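Local coordinates for protein alpha-fucosidase (Bifidobacterium bifidum, PDB 2EAB) that probably hydrolyses alpha-1,2-linked L-fucose from glycans, through the family 95 glycoside hydrolase catalytic part that this chain of a longer protein contains, at residues Asn675-Met680 against Leu707-Lys713. Numbering follows the deposited sequence.
Sequences NQHRHM and LRYRCFK
Arg-710 reaches from the last turn of helix 697-711 into the loop 675-680 and binds its backbone. Both segments belong to the (alpha/alpha)6-barrel catalytic domain of glycoside hydrolase family 95, and the contact is loop-to-helix packing away from the calcium site. The Arg-710 chain is bent at chi2 (74°) and again at chi3, which turns the guanidinium toward the backbone carbonyl of His-679. There it grips a single atom side-on. Arg-710 NE donates to His-679 O at 2.8 Å, in the plane of that carbonyl. NH2 of Arg-710 donates to the same His-679 O at 3.0 Å, tilted from the carbonyl plane. The oxygen lies almost exactly in the guanidinium plane, so the pair of bonds fixes how the group is turned. CB of His-677 covers one face of the guanidinium. NH2 also forms a salt bridge with Glu-652, and NH1 donates to a water that in turn donates to Asn-675 O. The His-677 ring stands steeply to the guanidinium plane and is hydrogen-bonded through NE2 to Glu-567 N.

Met-680 slides past Arg-710 in the opposite direction, with Met-680 CG 3.7 Å from Arg-710 CG. The Met-680 chain bends at chi3 and brings Met-680 CE to 3.6 Å from Leu-707 CD2. This makes an apolar patch beside the polar grip.

Gln-676 packs against the C-terminal end of helix 697-711, where Phe-712 leaves helical geometry. The Gln-676 chain runs extended beyond CG and puts Gln-676 CD 3.4 Å from Phe-712 O. The side chains of Gln-676 and Lys-713 cross at about a right angle, with Gln-676 NE2 3.5 Å from Lys-713 CB. A second water ties the two segments together here, donating to Gln-676 OE1 and, at 2.7 Å, to Arg-710 O.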
loop_
_atom_site.group_PDB
_atom_site.type_symbol
_atom_site.label_atom_id
_atom_site.label_comp_id
_atom_site.label_asym_id
_atom_site.label_seq_id
_atom_site.Cartn_x
_atom_site.Cartn_y
_atom_site.Cartn_z
ATOM N N ASN A 675 21.467 -2.134 -19.208
ATOM C CA ASN A 675 21.561 -2.222 -17.736
ATOM C C ASN A 675 20.468 -1.488 -16.961
ATOM O O ASN A 675 20.475 -1.484 -15.723
ATOM C CB ASN A 675 22.937 -1.772 -17.223
ATOM C CG ASN A 675 24.077 -2.558 -17.833
ATOM O OD1 ASN A 675 24.069 -3.789 -17.847
ATOM N ND2 ASN A 675 25.081 -1.841 -18.328
ATOM N N GLN A 676 19.523 -0.887 -17.678
ATOM C CA GLN A 676 18.517 -0.032 -17.053
ATOM C C GLN A 676 17.129 -0.667 -16.958
ATOM O O GLN A 676 16.123 0.028 -17.055
ATOM C CB GLN A 676 18.415 1.303 -17.794
ATOM C CG GLN A 676 19.633 2.201 -17.683
ATOM C CD GLN A 676 19.400 3.531 -18.374
ATOM O OE1 GLN A 676 18.563 4.329 -17.950
ATOM N NE2 GLN A 676 20.126 3.765 -19.456
ATOM N N HIS A 677 17.070 -1.980 -16.753
ATOM C CA HIS A 677 15.777 -2.647 -16.588
ATOM C C HIS A 677 14.954 -2.002 -15.472
ATOM O O HIS A 677 15.490 -1.642 -14.423
ATOM C CB HIS A 677 15.959 -4.140 -16.330
ATOM C CG HIS A 677 14.668 -4.894 -16.239
ATOM N ND1 HIS A 677 13.788 -4.991 -17.295
ATOM C CD2 HIS A 677 14.100 -5.573 -15.213
ATOM C CE1 HIS A 677 12.734 -5.696 -16.922
ATOM N NE2 HIS A 677 12.900 -6.064 -15.664
ATOM N N ARG A 678 13.653 -1.858 -15.709
ATOM C CA ARG A 678 12.772 -1.131 -14.796
ATOM C C ARG A 678 12.624 -1.793 -13.422
ATOM O O ARG A 678 12.608 -1.109 -12.394
ATOM C CB ARG A 678 11.399 -0.914 -15.433
ATOM C CG ARG A 678 10.503 0.020 -14.650
ATOM C CD ARG A 678 9.323 0.441 -15.485
ATOM N NE ARG A 678 8.498 1.428 -14.801
ATOM C CZ ARG A 678 7.200 1.282 -14.560
ATOM N NH1 ARG A 678 6.556 0.187 -14.957
ATOM N NH2 ARG A 678 6.539 2.246 -13.937
ATOM N N HIS A 679 12.507 -3.117 -13.406
ATOM C CA HIS A 679 12.460 -3.863 -12.156
ATOM C C HIS A 679 13.856 -3.997 -11.559
ATOM O O HIS A 679 14.848 -4.008 -12.284
ATOM C CB HIS A 679 11.908 -5.265 -12.393
ATOM C CG HIS A 679 10.432 -5.316 -12.636
ATOM N ND1 HIS A 679 9.857 -4.966 -13.839
ATOM C CD2 HIS A 679 9.418 -5.717 -11.836
ATOM C CE1 HIS A 679 8.548 -5.126 -13.760
ATOM N NE2 HIS A 679 8.255 -5.581 -12.556
ATOM N N MET A 680 13.908 -4.121 -10.236
ATOM C CA MET A 680 15.137 -4.425 -9.505
ATOM C C MET A 680 14.790 -5.521 -8.503
ATOM O O MET A 680 14.890 -5.337 -7.282
ATOM C CB MET A 680 15.678 -3.183 -8.786
ATOM C CG MET A 680 15.739 -1.932 -9.654
ATOM S SD MET A 680 16.575 -0.539 -8.879
ATOM C CE MET A 680 15.599 -0.340 -7.384
ATOM N N LEU A 707 22.300 -0.407 -8.055
ATOM C CA LEU A 707 21.389 0.723 -8.199
ATOM C C LEU A 707 21.865 1.726 -9.241
ATOM O O LEU A 707 21.063 2.230 -10.023
ATOM C CB LEU A 707 21.195 1.437 -6.861
ATOM C CG LEU A 707 20.319 0.752 -5.813
ATOM C CD1 LEU A 707 20.477 1.455 -4.485
ATOM C CD2 LEU A 707 18.855 0.733 -6.232
ATOM N N ARG A 708 23.165 2.023 -9.246
ATOM C CA ARG A 708 23.710 2.991 -10.197
ATOM C C ARG A 708 23.496 2.535 -11.637
ATOM O O ARG A 708 23.053 3.324 -12.475
ATOM C CB ARG A 708 25.189 3.287 -9.929
ATOM C CG ARG A 708 25.436 4.153 -8.695
ATOM C CD ARG A 708 26.854 4.722 -8.660
ATOM N NE ARG A 708 27.880 3.695 -8.832
ATOM C CZ ARG A 708 28.413 2.974 -7.849
ATOM N NH1 ARG A 708 28.027 3.155 -6.591
ATOM N NH2 ARG A 708 29.342 2.067 -8.126
ATOM N N TYR A 709 23.794 1.269 -11.922
ATOM C CA TYR A 709 23.558 0.737 -13.260
ATOM C C TYR A 709 22.082 0.808 -13.650
ATOM O O TYR A 709 21.753 1.145 -14.787
ATOM C CB TYR A 709 24.055 -0.699 -13.381
ATOM C CG TYR A 709 25.544 -0.844 -13.599
ATOM C CD1 TYR A 709 26.139 -0.450 -14.800
ATOM C CD2 TYR A 709 26.354 -1.411 -12.617
ATOM C CE1 TYR A 709 27.513 -0.598 -15.007
ATOM C CE2 TYR A 709 27.724 -1.565 -12.815
ATOM C CZ TYR A 709 28.298 -1.157 -14.011
ATOM O OH TYR A 709 29.653 -1.307 -14.213
ATOM N N ARG A 710 21.192 0.496 -12.711
ATOM C CA ARG A 710 19.762 0.500 -13.017
ATOM C C ARG A 710 19.158 1.896 -13.172
ATOM O O ARG A 710 18.229 2.080 -13.958
ATOM C CB ARG A 710 18.977 -0.275 -11.962
ATOM C CG ARG A 710 17.842 -1.114 -12.540
ATOM C CD ARG A 710 18.367 -2.353 -13.259
ATOM N NE ARG A 710 17.580 -3.543 -12.933
ATOM C CZ ARG A 710 18.079 -4.769 -12.808
ATOM N NH1 ARG A 710 19.376 -5.000 -12.990
ATOM N NH2 ARG A 710 17.267 -5.772 -12.486
ATOM N N CYS A 711 19.694 2.874 -12.441
ATOM C CA CYS A 711 19.020 4.165 -12.257
ATOM C C CYS A 711 19.603 5.329 -13.053
ATOM O O CYS A 711 18.994 6.399 -13.116
ATOM C CB CYS A 711 18.986 4.532 -10.770
ATOM S SG CYS A 711 17.971 3.432 -9.773
ATOM N N PHE A 712 20.776 5.116 -13.644
ATOM C CA PHE A 712 21.489 6.155 -14.383
ATOM C C PHE A 712 21.660 5.793 -15.856
ATOM O O PHE A 712 21.838 4.622 -16.208
ATOM C CB PHE A 712 22.873 6.395 -13.764
ATOM C CG PHE A 712 22.844 7.152 -12.463
ATOM C CD1 PHE A 712 23.134 8.511 -12.432
ATOM C CD2 PHE A 712 22.540 6.509 -11.264
ATOM C CE1 PHE A 712 23.114 9.221 -11.233
ATOM C CE2 PHE A 712 22.520 7.209 -10.058
ATOM C CZ PHE A 712 22.805 8.572 -10.044
ATOM N N LYS A 713 21.591 6.808 -16.712
ATOM C CA LYS A 713 22.029 6.690 -18.097
ATOM C C LYS A 713 23.243 7.598 -18.184
ATOM O O LYS A 713 23.114 8.822 -18.116
ATOM C CB LYS A 713 20.929 7.135 -19.064
ATOM C CG LYS A 713 21.281 6.958 -20.542
ATOM C CD LYS A 713 20.185 7.477 -21.463
ATOM C CE LYS A 713 19.090 6.443 -21.695
ATOM N NZ LYS A 713 18.085 6.918 -22.687
HETATM O O HOH W 1 21.515 -3.576 -14.383
HETATM O O HOH W 2 16.840 3.946 -15.353
#